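Paenibacillus xanthan lyase (Paenibacillus, PDB 6F2P) cleaves the polysaccharide xanthan, probably by beta-elimination as in other polysaccharide lyases of family 8. Local coordinates at residues G458-L463 and K677-T682; G467-E472 and W486-D491; E492-G497 and Q647-T652. One frame throughout, in Å; residues are numbered along the deposited sequence.

Contact 1: residues G458-L463 and K677-T682; sequences GGTDIL and KASVMT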
loop_
_atom_site.group_PDB
_atom_site.type_symbol
_atom_site.label_atom_id
_atom_site.label_comp_id
_atom_site.label_asym_id
_atom_site.label_seq_id
_atom_site.Cartn_x
_atom_site.Cartn_y
_atom_site.Cartn_z
ATOM N N GLY A 458 -3.224 3.930 -2.810
ATOM C CA GLY A 458 -3.479 2.599 -2.305
ATOM C C GLY A 458 -4.932 2.234 -2.511
ATOM O O GLY A 458 -5.567 2.708 -3.459
ATOM N N GLY A 459 -5.463 1.403 -1.619
ATOM C CA GLY A 459 -6.829 0.947 -1.740
ATOM C C GLY A 459 -7.148 -0.198 -0.811
ATOM O O GLY A 459 -6.383 -0.492 0.110
ATOM N N THR A 460 -8.293 -0.833 -1.053
ATOM C CA THR A 460 -8.749 -1.960 -0.252
ATOM C C THR A 460 -9.587 -2.922 -1.099
ATOM O O THR A 460 -9.846 -2.665 -2.270
ATOM C CB THR A 460 -9.554 -1.502 0.982
ATOM O OG1 THR A 460 -9.764 -2.620 1.847
ATOM C CG2 THR A 460 -10.907 -0.932 0.578
ATOM N N ASP A 461 -10.013 -4.031 -0.509
ATOM C CA ASP A 461 -10.606 -5.102 -1.294
ATOM C C ASP A 461 -11.598 -5.928 -0.497
ATOM O O ASP A 461 -11.668 -5.831 0.727
ATOM C CB ASP A 461 -9.514 -6.037 -1.768
ATOM C CG ASP A 461 -8.656 -6.538 -0.627
ATOM O OD1 ASP A 461 -9.147 -7.372 0.166
ATOM O OD2 ASP A 461 -7.492 -6.094 -0.521
ATOM N N ILE A 462 -12.338 -6.774 -1.197
ATOM C CA ILE A 462 -13.297 -7.635 -0.537
ATOM C C ILE A 462 -13.415 -8.974 -1.271
ATOM O O ILE A 462 -13.249 -9.042 -2.494
ATOM C CB ILE A 462 -14.666 -6.921 -0.367
ATOM C CG1 ILE A 462 -15.336 -7.351 0.940
ATOM C CG2 ILE A 462 -15.563 -7.159 -1.564
ATOM C CD1 ILE A 462 -16.443 -6.417 1.385
ATOM N N LEU A 463 -13.645 -10.039 -0.503
ATOM C CA LEU A 463 -13.830 -11.387 -1.042
ATOM C C LEU A 463 -12.616 -11.901 -1.806
ATOM O O LEU A 463 -12.683 -12.930 -2.486
ATOM C CB LEU A 463 -15.081 -11.440 -1.924
ATOM C CG LEU A 463 -16.372 -11.067 -1.195
ATOM C CD1 LEU A 463 -17.578 -11.162 -2.110
ATOM C CD2 LEU A 463 -16.548 -11.958 0.015
ATOM N N LYS A 677 -9.314 10.162 5.831
ATOM C CA LYS A 677 -8.933 9.614 4.534
ATOM C C LYS A 677 -8.952 8.095 4.637
ATOM O O LYS A 677 -8.433 7.530 5.598
ATOM C CB LYS A 677 -7.531 10.082 4.131
ATOM C CG LYS A 677 -7.394 11.583 3.994
ATOM C CD LYS A 677 -5.933 12.005 3.895
ATOM C CE LYS A 677 -5.803 13.519 3.831
ATOM N NZ LYS A 677 -4.438 13.926 3.428
ATOM N N ALA A 678 -9.558 7.435 3.659
ATOM C CA ALA A 678 -9.727 5.995 3.741
ATOM C C ALA A 678 -10.149 5.420 2.411
ATOM O O ALA A 678 -10.777 6.095 1.602
ATOM C CB ALA A 678 -10.766 5.667 4.785
ATOM N N SER A 679 -9.810 4.163 2.181
ATOM C CA SER A 679 -10.395 3.435 1.074
ATOM C C SER A 679 -11.297 2.368 1.690
ATOM O O SER A 679 -10.889 1.645 2.598
ATOM C CB SER A 679 -9.309 2.810 0.218
ATOM O OG SER A 679 -9.871 2.215 -0.935
ATOM N N VAL A 680 -12.540 2.294 1.229
ATOM C CA VAL A 680 -13.532 1.441 1.870
ATOM C C VAL A 680 -14.295 0.631 0.834
ATOM O O VAL A 680 -14.607 1.141 -0.244
ATOM C CB VAL A 680 -14.528 2.292 2.670
ATOM C CG1 VAL A 680 -15.576 1.426 3.348
ATOM C CG2 VAL A 680 -13.778 3.142 3.681
ATOM N N MET A 681 -14.577 -0.632 1.144
ATOM C CA MET A 681 -15.400 -1.459 0.271
ATOM C C MET A 681 -16.418 -2.256 1.087
ATOM O O MET A 681 -16.080 -2.808 2.128
ATOM C CB MET A 681 -14.530 -2.371 -0.598
ATOM C CG MET A 681 -15.311 -3.258 -1.555
ATOM S SD MET A 681 -14.339 -3.848 -2.967
ATOM C CE MET A 681 -14.363 -2.378 -3.982
ATOM N N THR A 682 -17.668 -2.285 0.624
ATOM C CA THR A 682 -18.736 -3.005 1.317
ATOM C C THR A 682 -19.322 -4.124 0.456
ATOM O O THR A 682 -19.420 -4.003 -0.766
ATOM C CB THR A 682 -19.884 -2.057 1.752
ATOM O OG1 THR A 682 -20.571 -1.559 0.594
ATOM C CG2 THR A 682 -19.352 -0.876 2.584
#
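Two antiparallel beta sheets pack face against face where T460 and I462, on the outermost strand 457-462 of one, meet S679 and M681, on strand 678-684 of the other. The two strands run almost parallel, their short axes 16° apart and 5.7 Å from each other at the nearest point. The backbones come nearest at G459 and S679, and the hydroxyl of S679 rests on the glycine: OG lies 3.4 Å from G459 CA. A chi1 of -174° turns this OG away from the backbone N of S679 and over the glycine, while its hydrogen bond goes to N660. T460 fills the next place with its methyl, CG2 lying 3.3 Å from the carbonyl O of S679. Its OG1 takes another direction, to the hydroxyls of S692 and S744. The interface thus joins the super-sandwich domain of family 8 lyases to their C-terminal beta-sandwich domain, and serines on strands 688-694 and 744-750 extend the junction across the second sheet. Beyond T460 the packing turns apolar. I462 and M681 pass at a slant, with CG2 of I462 3.8 Å from SD of M681. The other branch of I462 carries CD1 to 3.7 Å from the backbone O of M681. D461, whose CB points away from strand 678-684, forms a salt bridge through OD1 with K746.

Contact 2: residues G467-E472 and W486-D491; sequences GVSGME and WFMFDD. With CA (calcium ion), chain B.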
loop_
_atom_site.group_PDB
_atom_site.type_symbol
_atom_site.label_atom_id
_atom_site.label_comp_id
_atom_site.label_asym_id
_atom_site.label_seq_id
_atom_site.Cartn_x
_atom_site.Cartn_y
_atom_site.Cartn_z
ATOM N N GLY A 467 -12.047 -4.926 -5.770
ATOM C CA GLY A 467 -11.163 -3.960 -5.163
ATOM C C GLY A 467 -11.449 -2.558 -5.632
ATOM O O GLY A 467 -12.144 -2.343 -6.633
ATOM N N VAL A 468 -10.908 -1.604 -4.889
ATOM C CA VAL A 468 -11.006 -0.200 -5.220
ATOM C C VAL A 468 -9.651 0.422 -4.897
ATOM O O VAL A 468 -9.083 0.160 -3.828
ATOM C CB VAL A 468 -12.139 0.488 -4.411
ATOM C CG1 VAL A 468 -12.055 0.108 -2.949
ATOM C CG2 VAL A 468 -12.092 2.001 -4.579
ATOM N N SER A 469 -9.116 1.215 -5.825
ATOM C CA SER A 469 -7.861 1.913 -5.579
ATOM C C SER A 469 -7.995 3.376 -5.900
ATOM O O SER A 469 -8.877 3.786 -6.661
ATOM C CB SER A 469 -6.731 1.342 -6.425
ATOM O OG SER A 469 -6.443 0.003 -6.083
ATOM N N GLY A 470 -7.093 4.165 -5.333
ATOM C CA GLY A 470 -7.074 5.580 -5.604
ATOM C C GLY A 470 -5.684 6.160 -5.544
ATOM O O GLY A 470 -4.788 5.629 -4.876
ATOM N N MET A 471 -5.520 7.275 -6.247
ATOM C CA MET A 471 -4.272 8.008 -6.260
ATOM C C MET A 471 -4.566 9.491 -6.343
ATOM O O MET A 471 -5.263 9.939 -7.254
ATOM C CB MET A 471 -3.456 7.594 -7.482
ATOM C CG MET A 471 -2.206 8.406 -7.713
ATOM S SD MET A 471 -1.293 7.795 -9.142
ATOM C CE MET A 471 0.028 9.010 -9.215
ATOM N N GLU A 472 -4.055 10.255 -5.386
ATOM C CA GLU A 472 -3.999 11.697 -5.563
ATOM C C GLU A 472 -2.739 12.032 -6.362
ATOM O O GLU A 472 -1.622 12.034 -5.836
ATOM C CB GLU A 472 -4.014 12.437 -4.229
ATOM C CG GLU A 472 -4.091 13.948 -4.393
ATOM C CD GLU A 472 -4.432 14.661 -3.098
ATOM O OE1 GLU A 472 -4.247 14.056 -2.020
ATOM O OE2 GLU A 472 -4.886 15.824 -3.158
ATOM N N TRP A 486 -10.099 3.878 -9.091
ATOM C CA TRP A 486 -10.434 2.732 -9.916
ATOM C C TRP A 486 -11.302 1.757 -9.115
ATOM O O TRP A 486 -11.077 1.550 -7.920
ATOM C CB TRP A 486 -9.164 2.064 -10.447
ATOM C CG TRP A 486 -8.315 2.971 -11.304
ATOM C CD1 TRP A 486 -8.369 3.108 -12.668
ATOM C CD2 TRP A 486 -7.287 3.865 -10.855
ATOM N NE1 TRP A 486 -7.438 4.035 -13.089
ATOM C CE2 TRP A 486 -6.759 4.509 -11.997
ATOM C CE3 TRP A 486 -6.761 4.182 -9.598
ATOM C CZ2 TRP A 486 -5.726 5.452 -11.918
ATOM C CZ3 TRP A 486 -5.739 5.126 -9.521
ATOM C CH2 TRP A 486 -5.232 5.748 -10.679
ATOM N N PHE A 487 -12.319 1.197 -9.766
ATOM C CA PHE A 487 -13.282 0.334 -9.088
ATOM C C PHE A 487 -13.409 -0.931 -9.896
ATOM O O PHE A 487 -13.956 -0.930 -10.996
ATOM C CB PHE A 487 -14.635 1.036 -8.942
ATOM C CG PHE A 487 -14.546 2.360 -8.227
ATOM C CD1 PHE A 487 -14.107 3.496 -8.894
ATOM C CD2 PHE A 487 -14.888 2.463 -6.882
ATOM C CE1 PHE A 487 -14.009 4.710 -8.239
ATOM C CE2 PHE A 487 -14.797 3.678 -6.215
ATOM C CZ PHE A 487 -14.360 4.806 -6.897
ATOM N N MET A 488 -12.880 -2.012 -9.349
ATOM C CA MET A 488 -12.657 -3.216 -10.127
ATOM C C MET A 488 -13.555 -4.344 -9.643
ATOM O O MET A 488 -13.366 -4.852 -8.543
ATOM C CB MET A 488 -11.178 -3.587 -10.023
ATOM C CG MET A 488 -10.273 -2.527 -10.645
ATOM S SD MET A 488 -8.660 -2.289 -9.874
ATOM C CE MET A 488 -9.072 -1.294 -8.446
ATOM N N PHE A 489 -14.538 -4.721 -10.459
ATOM C CA PHE A 489 -15.557 -5.685 -10.033
ATOM C C PHE A 489 -15.436 -7.022 -10.749
ATOM O O PHE A 489 -14.328 -7.504 -10.970
ATOM C CB PHE A 489 -16.963 -5.096 -10.181
ATOM C CG PHE A 489 -17.178 -3.836 -9.376
ATOM C CD1 PHE A 489 -17.159 -3.871 -7.989
ATOM C CD2 PHE A 489 -17.386 -2.621 -10.005
ATOM C CE1 PHE A 489 -17.357 -2.711 -7.238
ATOM C CE2 PHE A 489 -17.582 -1.459 -9.270
ATOM C CZ PHE A 489 -17.570 -1.505 -7.882
ATOM N N ASP A 490 -16.561 -7.638 -11.100
ATOM C CA ASP A 490 -16.482 -8.969 -11.706
ATOM C C ASP A 490 -16.118 -8.951 -13.194
ATOM O O ASP A 490 -15.390 -9.819 -13.659
ATOM C CB ASP A 490 -17.756 -9.793 -11.456
ATOM C CG ASP A 490 -19.006 -9.078 -11.897
ATOM O OD1 ASP A 490 -18.972 -7.838 -11.950
ATOM O OD2 ASP A 490 -20.024 -9.744 -12.185
ATOM N N ASP A 491 -16.620 -7.970 -13.938
ATOM C CA ASP A 491 -16.375 -7.920 -15.376
ATOM C C ASP A 491 -16.309 -6.489 -15.882
ATOM O O ASP A 491 -16.424 -6.248 -17.074
ATOM C CB ASP A 491 -17.443 -8.707 -16.149
ATOM C CG ASP A 491 -18.861 -8.203 -15.887
ATOM O OD1 ASP A 491 -19.042 -7.275 -15.069
ATOM O OD2 ASP A 491 -19.805 -8.771 -16.475
HETATM CA CA CA B . -20.620 -6.633 -13.374
#
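G467 and S469 pair with M488 and W486 through backbone hydrogen bonds, two for each pair, in an antiparallel hairpin whose strand axes lie at 167°. M488 N gives to G467 O at 2.8 Å and W486 N to S469 O at 2.7 Å, with the reverse bonds completing both pairs. Between them V468 and F487 form a non-hydrogen-bonded pair, where V468 CA makes a CA-H...O contact of 3.2 Å with W486 O.

Apolar contacts fall on both faces. V468 and F487 lie side by side on one, CG2 of the valine 3.6 Å from CE2 of the ring. On the other, the indole of W486 touches L384 of strand 380-385 and turns its edge to M471, whose CB sits in the ring plane, 3.9 Å from CZ3. An alanine here would probably open a gap beside M471 CB and L384, which would lose the indole as a neighbour. M488 bends at chi2 and again at chi3 (-79°), bringing its CE methyl 3.8 Å from S469 OG, which is hydrogen-bonded to Q366.

Metal bonds lie past the strand end, where OD1 of D490 and OD1 of D491 bind calcium at 2.5 and 2.4 Å.

Strand 457-462 flanks the hairpin beside 466-474, strand 493-501 flanks it beside 481-488, and F487 reaches across to V649 of strand 646-651 in the facing sheet.

Contact 3: residues E492-G497 and Q647-T652; sequences EIVALG and QAVKET. With CA (calcium ion), chain B.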
loop_
_atom_site.group_PDB
_atom_site.type_symbol
_atom_site.label_atom_id
_atom_site.label_comp_id
_atom_site.label_asym_id
_atom_site.label_seq_id
_atom_site.Cartn_x
_atom_site.Cartn_y
_atom_site.Cartn_z
ATOM N N GLU A 492 -16.136 -5.539 -14.973
ATOM C CA GLU A 492 -15.964 -4.150 -15.372
ATOM C C GLU A 492 -14.959 -3.458 -14.478
ATOM O O GLU A 492 -14.747 -3.867 -13.334
ATOM C CB GLU A 492 -17.291 -3.382 -15.324
ATOM C CG GLU A 492 -17.908 -3.260 -13.943
ATOM C CD GLU A 492 -18.883 -4.388 -13.637
ATOM O OE1 GLU A 492 -18.440 -5.404 -13.069
ATOM O OE2 GLU A 492 -20.090 -4.264 -13.967
ATOM N N ILE A 493 -14.336 -2.415 -15.018
ATOM C CA ILE A 493 -13.535 -1.496 -14.224
ATOM C C ILE A 493 -14.087 -0.090 -14.381
ATOM O O ILE A 493 -14.225 0.407 -15.496
ATOM C CB ILE A 493 -12.065 -1.483 -14.660
ATOM C CG1 ILE A 493 -11.440 -2.862 -14.462
ATOM C CG2 ILE A 493 -11.299 -0.436 -13.873
ATOM C CD1 ILE A 493 -11.051 -3.528 -15.747
ATOM N N VAL A 494 -14.425 0.552 -13.272
ATOM C CA VAL A 494 -14.879 1.929 -13.351
ATOM C C VAL A 494 -13.722 2.842 -12.980
ATOM O O VAL A 494 -13.055 2.628 -11.961
ATOM C CB VAL A 494 -16.080 2.201 -12.427
ATOM C CG1 VAL A 494 -16.526 3.654 -12.548
ATOM C CG2 VAL A 494 -17.232 1.250 -12.751
ATOM N N ALA A 495 -13.481 3.849 -13.813
ATOM C CA ALA A 495 -12.434 4.832 -13.560
ATOM C C ALA A 495 -13.059 6.211 -13.370
ATOM O O ALA A 495 -13.828 6.671 -14.220
ATOM C CB ALA A 495 -11.428 4.851 -14.709
ATOM N N LEU A 496 -12.735 6.856 -12.253
ATOM C CA LEU A 496 -13.270 8.173 -11.950
ATOM C C LEU A 496 -12.160 9.167 -11.684
ATOM O O LEU A 496 -11.136 8.833 -11.085
ATOM C CB LEU A 496 -14.161 8.124 -10.713
ATOM C CG LEU A 496 -15.402 7.237 -10.714
ATOM C CD1 LEU A 496 -16.208 7.526 -9.460
ATOM C CD2 LEU A 496 -16.237 7.460 -11.967
ATOM N N GLY A 497 -12.375 10.401 -12.115
ATOM C CA GLY A 497 -11.445 11.463 -11.813
ATOM C C GLY A 497 -12.199 12.730 -11.472
ATOM O O GLY A 497 -13.263 12.996 -12.024
ATOM N N GLN A 647 -15.203 9.595 -3.900
ATOM C CA GLN A 647 -15.515 8.978 -5.178
ATOM C C GLN A 647 -16.042 7.594 -4.875
ATOM O O GLN A 647 -15.357 6.780 -4.258
ATOM C CB GLN A 647 -14.266 8.903 -6.073
ATOM C CG GLN A 647 -13.742 10.273 -6.472
ATOM C CD GLN A 647 -12.424 10.217 -7.196
ATOM O OE1 GLN A 647 -11.390 9.882 -6.610
ATOM N NE2 GLN A 647 -12.443 10.550 -8.483
ATOM N N ALA A 648 -17.268 7.323 -5.289
ATOM C CA ALA A 648 -17.901 6.078 -4.892
ATOM C C ALA A 648 -18.699 5.443 -6.024
ATOM O O ALA A 648 -19.388 6.130 -6.788
ATOM C CB ALA A 648 -18.774 6.300 -3.670
ATOM N N VAL A 649 -18.574 4.122 -6.127
ATOM C CA VAL A 649 -19.257 3.339 -7.143
ATOM C C VAL A 649 -19.835 2.075 -6.510
ATOM O O VAL A 649 -19.186 1.422 -5.685
ATOM C CB VAL A 649 -18.292 2.952 -8.282
ATOM C CG1 VAL A 649 -18.979 2.025 -9.302
ATOM C CG2 VAL A 649 -17.748 4.191 -8.953
ATOM N N LYS A 650 -21.066 1.750 -6.886
ATOM C CA LYS A 650 -21.712 0.521 -6.444
ATOM C C LYS A 650 -22.028 -0.356 -7.655
ATOM O O LYS A 650 -22.605 0.111 -8.627
ATOM C CB LYS A 650 -22.993 0.835 -5.658
ATOM C CG LYS A 650 -23.893 -0.384 -5.397
ATOM C CD LYS A 650 -24.865 -0.142 -4.245
ATOM C CE LYS A 650 -25.623 -1.425 -3.860
ATOM N NZ LYS A 650 -26.417 -1.286 -2.587
ATOM N N GLU A 651 -21.622 -1.616 -7.600
ATOM C CA GLU A 651 -22.026 -2.581 -8.610
ATOM C C GLU A 651 -23.302 -3.226 -8.095
ATOM O O GLU A 651 -23.270 -3.959 -7.109
ATOM C CB GLU A 651 -20.938 -3.633 -8.802
ATOM C CG GLU A 651 -20.849 -4.204 -10.212
ATOM C CD GLU A 651 -21.769 -5.400 -10.443
ATOM O OE1 GLU A 651 -21.739 -5.943 -11.567
ATOM O OE2 GLU A 651 -22.515 -5.799 -9.516
ATOM N N THR A 652 -24.421 -2.952 -8.758
ATOM C CA THR A 652 -25.737 -3.316 -8.223
ATOM C C THR A 652 -26.117 -4.789 -8.361
ATOM O O THR A 652 -27.084 -5.237 -7.744
ATOM C CB THR A 652 -26.851 -2.455 -8.831
ATOM O OG1 THR A 652 -26.894 -2.660 -10.251
ATOM C CG2 THR A 652 -26.604 -0.979 -8.522
HETATM CA CA CA B . -20.620 -6.633 -13.374
#
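A calcium site pins two beta sheets together where E492, just ahead of strand 493-501, and E651, at the end of strand 646-651, reach for the same ion. E492 chelates it with both carboxylate oxygens, OE1 and OE2 each 2.5 Å from the calcium ion. E651 uses a single oxygen, OE1, at 2.2 Å. The two carboxylates stand nearly perpendicular, their planes 83° apart, and OE2 of E492 comes to 3.4 Å from OE1 of E651. The shared calcium probably offsets the repulsion between these acids. A first torsion of 64° followed by a bend at chi2 turns the chain of E492 round to the ion. Second partners fix both groups: OE2 of E492 is hydrogen-bonded to the hydroxyl of Y631, and the other carboxylate oxygen of E651, OE2, accepts a hydrogen bond from the backbone N of L654. D490, D491 and Q636 complete the protein ligands.

Away from the metal the contact is packing between sheets, strand 493-501 of the super-sandwich domain against strand 646-651 of the C-terminal beta-sandwich domain. Their axes run antiparallel at 158° and 8.4 Å apart, a distance filled by side chains. V494 and V649 meet tip to tip, CG1 of the first 3.8 Å from CG2 of the second. The same CG2 of V649 also takes CD1 of L496 at 3.7 Å, the leucine crossing it at a slant. Further along, L496 and Q647 slide past each other in opposite directions, which sets NE2 of the glutamine 3.7 Å from CB of the leucine. The buried amide of Q647 is held by three hydrogen bonds, OE1 with S485 OG and with the indole N-H of W662, NE2 with OD1 of N642.

How the contacts relate
Contacts 1 and 3 both bridge the same two sheets, that of strands 457-462 to 493-501 in the super-sandwich domain and that of strands 646-651 and 678-684 in the C-terminal beta-sandwich domain, with centres about 13 Å apart. Contact 2 lies within the first sheet, its centre about 9 Å from that of contact 1 and about 7 Å from that of contact 3. Backbone hydrogen bonds probably link it to both, T460 O to V468 N and F487 N to V494 O. Along the chain, contact 1 spans the others, and contact 2 closes before contact 3 opens. Contacts 2 and 3 share one calcium ion, which thereby ties the turn after the hairpin to the C-terminal domain.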